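Long-range contact in alpha-1,3-glucanase (Paenibacillus glycanilyticus, PDB 6K0P), which probably hydrolyses alpha-1,3-glucan as a glycoside hydrolase of family 87, and binds the disaccharide nigerose: residues N323-N337 with Y348-A362. The protein carries 1 engineered substitution. Numbering follows the deposited sequence.
Sequences NRIKNTFAAGINMTN and YARGTGDDSFALFSA. Engineered in segment 323-337: Ala331 (natural residue Asp).
Lys326 lays its CD over one face of the Arg350 guanidinium, 3.5 Å from NH2, in a contact that illustrates how successive coils of a right-handed parallel beta-helix, the pectate lyase-like fold, stack in register. Strands 324-326 and 348-350 run parallel with axes 4.7 Å apart, and after a turn strands 333-336 and 357-360 repeat the pairing. The extended chi2 (-172°) sets CD above the guanidinium, and the bend at chi3 (-92°) then turns CE away from it. The two cations share acidic partners: Glu171 forms salt bridges with both, and Asp138 with Arg350 NH2. Arg350 NH1 also donates a hydrogen bond to Tyr348 OH on its own strand, while a water in the guanidinium plane links Arg350 NE to Asn327 OD1, and Asn327 ND2 is hydrogen-bonded to Glu304. On the other face of these strands, inside the coil, Ile325 CD1 lies 4.1 Å from Phe357 CE1 and so joins the two strand pairs; Ile333 CD1 meets the same ring at its edge. Between the pairs, the turn carries Ala330, which touches bound glucose, and Ala331, an engineered replacement of aspartate whose CB lies 3.1 Å from Asp355 O. Nearby, Asp354 pairs with Arg280 of the same sugar pocket. The turn is pinned at Ala330 O, which accepts Thr328 OG1 and Gly353 N, both at 3.0 Å, from opposite faces of its carbonyl plane.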
loop_
_atom_site.group_PDB
_atom_site.type_symbol
_atom_site.label_atom_id
_atom_site.label_comp_id
_atom_site.label_asym_id
_atom_site.label_seq_id
_atom_site.Cartn_x
_atom_site.Cartn_y
_atom_site.Cartn_z
ATOM N N ASN A 323 0.042 10.602 5.756
ATOM C CA ASN A 323 -0.740 10.540 4.532
ATOM C C ASN A 323 -1.503 9.225 4.435
ATOM O O ASN A 323 -1.166 8.229 5.083
ATOM C CB ASN A 323 0.158 10.702 3.303
ATOM C CG ASN A 323 0.907 12.021 3.311
ATOM O OD1 ASN A 323 0.299 13.080 3.351
ATOM N ND2 ASN A 323 2.237 11.960 3.295
ATOM N N ARG A 324 -2.535 9.237 3.588
ATOM C CA ARG A 324 -3.330 8.055 3.263
ATOM C C ARG A 324 -3.257 7.867 1.761
ATOM O O ARG A 324 -3.608 8.780 1.007
ATOM C CB ARG A 324 -4.796 8.246 3.658
ATOM C CG ARG A 324 -4.986 8.904 4.988
ATOM C CD ARG A 324 -6.449 9.201 5.264
ATOM N NE ARG A 324 -6.520 10.045 6.440
ATOM C CZ ARG A 324 -7.587 10.179 7.211
ATOM N NH1 ARG A 324 -8.702 9.527 6.917
ATOM N NH2 ARG A 324 -7.529 10.972 8.279
ATOM N N ILE A 325 -2.800 6.697 1.330
ATOM C CA ILE A 325 -2.638 6.376 -0.082
ATOM C C ILE A 325 -3.519 5.166 -0.334
ATOM O O ILE A 325 -3.207 4.071 0.138
ATOM C CB ILE A 325 -1.182 6.041 -0.414
ATOM C CG1 ILE A 325 -0.255 7.154 0.071
ATOM C CG2 ILE A 325 -1.026 5.783 -1.909
ATOM C CD1 ILE A 325 1.194 6.711 0.167
ATOM N N LYS A 326 -4.619 5.345 -1.055
ATOM C CA LYS A 326 -5.559 4.244 -1.214
ATOM C C LYS A 326 -5.959 4.057 -2.667
ATOM O O LYS A 326 -6.172 5.028 -3.398
ATOM C CB LYS A 326 -6.809 4.433 -0.340
ATOM C CG LYS A 326 -6.546 4.254 1.163
ATOM C CD LYS A 326 -7.856 4.245 1.969
ATOM C CE LYS A 326 -8.220 5.631 2.453
ATOM N NZ LYS A 326 -9.574 5.620 3.083
ATOM N N ASN A 327 -6.053 2.790 -3.081
ATOM C CA ASN A 327 -6.652 2.434 -4.359
ATOM C C ASN A 327 -5.933 3.127 -5.519
ATOM O O ASN A 327 -6.525 3.845 -6.325
ATOM C CB ASN A 327 -8.165 2.693 -4.329
ATOM C CG ASN A 327 -8.804 2.150 -3.067
ATOM O OD1 ASN A 327 -8.599 0.984 -2.713
ATOM N ND2 ASN A 327 -9.537 3.002 -2.350
ATOM N N THR A 328 -4.623 2.908 -5.572
ATOM C CA THR A 328 -3.804 3.397 -6.675
ATOM C C THR A 328 -3.526 2.266 -7.657
ATOM O O THR A 328 -3.714 1.079 -7.363
ATOM C CB THR A 328 -2.475 3.993 -6.189
ATOM O OG1 THR A 328 -1.701 2.981 -5.531
ATOM C CG2 THR A 328 -2.706 5.144 -5.209
ATOM N N PHE A 329 -3.061 2.643 -8.842
ATOM C CA PHE A 329 -2.878 1.653 -9.893
ATOM C C PHE A 329 -1.455 1.141 -10.022
ATOM O O PHE A 329 -1.232 0.156 -10.735
ATOM C CB PHE A 329 -3.483 2.150 -11.211
ATOM C CG PHE A 329 -4.976 2.218 -11.139
ATOM C CD1 PHE A 329 -5.744 1.102 -11.442
ATOM C CD2 PHE A 329 -5.606 3.350 -10.650
ATOM C CE1 PHE A 329 -7.120 1.136 -11.316
ATOM C CE2 PHE A 329 -6.989 3.392 -10.519
ATOM C CZ PHE A 329 -7.740 2.281 -10.853
ATOM N N ALA A 330 -0.508 1.751 -9.314
ATOM C CA ALA A 330 0.832 1.200 -9.168
ATOM C C ALA A 330 1.349 1.527 -7.772
ATOM O O ALA A 330 0.559 1.593 -6.823
ATOM C CB ALA A 330 1.770 1.698 -10.274
ATOM N N ALA A 331 2.657 1.749 -7.639
ATOM C CA ALA A 331 3.276 1.938 -6.331
ATOM C C ALA A 331 2.698 3.148 -5.601
ATOM O O ALA A 331 2.244 4.115 -6.214
ATOM C CB ALA A 331 4.791 2.119 -6.495
ATOM N N GLY A 332 2.719 3.097 -4.270
ATOM C CA GLY A 332 2.259 4.233 -3.477
ATOM C C GLY A 332 3.293 5.348 -3.434
ATOM O O GLY A 332 3.105 6.423 -4.019
ATOM N N ILE A 333 4.396 5.094 -2.732
ATOM C CA ILE A 333 5.553 5.984 -2.720
ATOM C C ILE A 333 6.774 5.153 -3.071
ATOM O O ILE A 333 7.015 4.109 -2.450
ATOM C CB ILE A 333 5.778 6.660 -1.353
ATOM C CG1 ILE A 333 4.602 7.564 -0.976
ATOM C CG2 ILE A 333 7.079 7.460 -1.383
ATOM C CD1 ILE A 333 4.717 8.165 0.426
ATOM N N ASN A 334 7.538 5.611 -4.063
ATOM C CA ASN A 334 8.816 5.008 -4.413
ATOM C C ASN A 334 9.837 6.132 -4.433
ATOM O O ASN A 334 9.518 7.258 -4.824
ATOM C CB ASN A 334 8.739 4.342 -5.793
ATOM C CG ASN A 334 9.925 3.424 -6.087
ATOM O OD1 ASN A 334 10.805 3.221 -5.250
ATOM N ND2 ASN A 334 9.940 2.864 -7.290
ATOM N N MET A 335 11.038 5.850 -3.947
ATOM C CA MET A 335 12.130 6.813 -3.965
ATOM C C MET A 335 13.296 6.135 -4.658
ATOM O O MET A 335 13.755 5.085 -4.201
ATOM C CB MET A 335 12.500 7.228 -2.538
ATOM C CG MET A 335 11.334 7.837 -1.761
ATOM S SD MET A 335 10.702 9.368 -2.486
ATOM C CE MET A 335 12.050 10.430 -2.090
ATOM N N THR A 336 13.745 6.704 -5.772
ATOM C CA THR A 336 14.682 6.010 -6.646
ATOM C C THR A 336 15.913 6.859 -6.935
ATOM O O THR A 336 15.951 8.071 -6.691
ATOM C CB THR A 336 14.038 5.608 -7.985
ATOM O OG1 THR A 336 14.011 6.748 -8.862
ATOM C CG2 THR A 336 12.623 5.092 -7.788
ATOM N N ASN A 337 16.933 6.187 -7.470
ATOM C CA ASN A 337 18.001 6.834 -8.239
ATOM C C ASN A 337 18.682 7.965 -7.470
ATOM O O ASN A 337 18.771 9.098 -7.949
ATOM C CB ASN A 337 17.477 7.329 -9.591
ATOM C CG ASN A 337 16.963 6.202 -10.464
ATOM O OD1 ASN A 337 16.796 5.068 -10.005
ATOM N ND2 ASN A 337 16.710 6.508 -11.734
ATOM N N TYR A 348 -0.326 5.522 5.754
ATOM C CA TYR A 348 -1.191 4.357 5.628
ATOM C C TYR A 348 -1.503 4.160 4.156
ATOM O O TYR A 348 -1.945 5.101 3.484
ATOM C CB TYR A 348 -2.503 4.588 6.397
ATOM C CG TYR A 348 -3.542 3.505 6.186
ATOM C CD1 TYR A 348 -4.439 3.566 5.120
ATOM C CD2 TYR A 348 -3.648 2.437 7.066
ATOM C CE1 TYR A 348 -5.385 2.577 4.917
ATOM C CE2 TYR A 348 -4.594 1.441 6.875
ATOM C CZ TYR A 348 -5.462 1.521 5.801
ATOM O OH TYR A 348 -6.410 0.532 5.600
ATOM N N ALA A 349 -1.287 2.940 3.659
ATOM C CA ALA A 349 -1.619 2.589 2.286
ATOM C C ALA A 349 -2.528 1.373 2.289
ATOM O O ALA A 349 -2.282 0.406 3.015
ATOM C CB ALA A 349 -0.365 2.265 1.467
ATOM N N ARG A 350 -3.581 1.429 1.474
ATOM C CA ARG A 350 -4.435 0.266 1.252
ATOM C C ARG A 350 -4.807 0.228 -0.222
ATOM O O ARG A 350 -5.236 1.240 -0.782
ATOM C CB ARG A 350 -5.713 0.323 2.102
ATOM C CG ARG A 350 -6.601 -0.909 1.898
ATOM C CD ARG A 350 -7.821 -0.874 2.801
ATOM N NE ARG A 350 -8.841 0.100 2.391
ATOM C CZ ARG A 350 -9.377 1.020 3.195
ATOM N NH1 ARG A 350 -8.985 1.133 4.467
ATOM N NH2 ARG A 350 -10.329 1.820 2.738
ATOM N N GLY A 351 -4.657 -0.932 -0.851
ATOM C CA GLY A 351 -5.046 -1.056 -2.242
ATOM C C GLY A 351 -4.101 -0.459 -3.267
ATOM O O GLY A 351 -4.551 -0.049 -4.345
ATOM N N THR A 352 -2.801 -0.396 -2.984
ATOM C CA THR A 352 -1.899 0.025 -4.053
ATOM C C THR A 352 -1.848 -1.036 -5.155
ATOM O O THR A 352 -2.266 -2.186 -4.969
ATOM C CB THR A 352 -0.497 0.349 -3.532
ATOM O OG1 THR A 352 0.130 -0.839 -3.032
ATOM C CG2 THR A 352 -0.549 1.409 -2.429
ATOM N N GLY A 353 -1.349 -0.630 -6.327
ATOM C CA GLY A 353 -1.344 -1.499 -7.493
ATOM C C GLY A 353 0.029 -2.049 -7.834
ATOM O O GLY A 353 0.215 -2.740 -8.845
ATOM N N ASP A 354 1.006 -1.708 -7.001
ATOM C CA ASP A 354 2.368 -2.244 -7.034
ATOM C C ASP A 354 2.931 -1.988 -5.637
ATOM O O ASP A 354 2.172 -1.657 -4.718
ATOM C CB ASP A 354 3.168 -1.606 -8.176
ATOM C CG ASP A 354 4.250 -2.524 -8.729
ATOM O OD1 ASP A 354 5.190 -2.887 -7.983
ATOM O OD2 ASP A 354 4.177 -2.875 -9.925
ATOM N N ASP A 355 4.250 -2.145 -5.463
ATOM C CA ASP A 355 4.877 -1.999 -4.147
ATOM C C ASP A 355 4.315 -0.779 -3.427
ATOM O O ASP A 355 4.366 0.337 -3.949
ATOM C CB ASP A 355 6.391 -1.805 -4.309
ATOM C CG ASP A 355 7.117 -3.035 -4.829
ATOM O OD1 ASP A 355 6.711 -4.184 -4.550
ATOM O OD2 ASP A 355 8.149 -2.827 -5.509
ATOM N N SER A 356 3.779 -0.968 -2.219
ATOM C CA SER A 356 3.121 0.167 -1.567
ATOM C C SER A 356 4.134 1.239 -1.184
ATOM O O SER A 356 3.955 2.421 -1.504
ATOM C CB SER A 356 2.343 -0.278 -0.334
ATOM O OG SER A 356 1.305 -1.188 -0.681
ATOM N N PHE A 357 5.205 0.841 -0.498
ATOM C CA PHE A 357 6.304 1.731 -0.134
ATOM C C PHE A 357 7.574 1.065 -0.623
ATOM O O PHE A 357 7.847 -0.082 -0.256
ATOM C CB PHE A 357 6.365 1.923 1.384
ATOM C CG PHE A 357 5.151 2.595 1.960
ATOM C CD1 PHE A 357 4.998 3.972 1.883
ATOM C CD2 PHE A 357 4.165 1.845 2.570
ATOM C CE1 PHE A 357 3.872 4.595 2.420
ATOM C CE2 PHE A 357 3.037 2.461 3.100
ATOM C CZ PHE A 357 2.892 3.834 3.022
ATOM N N ALA A 358 8.343 1.772 -1.444
ATOM C CA ALA A 358 9.497 1.168 -2.097
ATOM C C ALA A 358 10.679 2.127 -2.092
ATOM O O ALA A 358 10.519 3.353 -2.046
ATOM C CB ALA A 358 9.181 0.755 -3.537
ATOM N N LEU A 359 11.870 1.534 -2.145
ATOM C CA LEU A 359 13.128 2.260 -2.264
ATOM C C LEU A 359 13.948 1.535 -3.315
ATOM O O LEU A 359 14.239 0.346 -3.154
ATOM C CB LEU A 359 13.859 2.274 -0.916
ATOM C CG LEU A 359 15.107 3.154 -0.817
ATOM C CD1 LEU A 359 14.798 4.635 -1.057
ATOM C CD2 LEU A 359 15.726 2.978 0.560
ATOM N N PHE A 360 14.259 2.212 -4.414
ATOM C CA PHE A 360 15.043 1.600 -5.486
ATOM C C PHE A 360 16.356 2.350 -5.619
ATOM O O PHE A 360 16.386 3.484 -6.104
ATOM C CB PHE A 360 14.306 1.567 -6.825
ATOM C CG PHE A 360 14.988 0.687 -7.854
ATOM C CD1 PHE A 360 16.088 1.146 -8.566
ATOM C CD2 PHE A 360 14.554 -0.611 -8.071
ATOM C CE1 PHE A 360 16.726 0.328 -9.487
ATOM C CE2 PHE A 360 15.186 -1.433 -8.992
ATOM C CZ PHE A 360 16.266 -0.965 -9.698
ATOM N N SER A 361 17.441 1.706 -5.220
ATOM C CA SER A 361 18.752 2.334 -5.238
ATOM C C SER A 361 19.424 2.103 -6.581
ATOM O O SER A 361 19.489 0.970 -7.071
ATOM C CB SER A 361 19.602 1.766 -4.110
ATOM O OG SER A 361 20.833 2.449 -3.981
ATOM N N ALA A 362 19.925 3.182 -7.173
ATOM C CA ALA A 362 20.634 3.109 -8.440
ATOM C C ALA A 362 21.538 4.327 -8.527
ATOM O O ALA A 362 21.335 5.320 -7.825
ATOM C CB ALA A 362 19.664 3.066 -9.625
HETATM O O HOH W 1 -9.711 -0.130 -0.370
#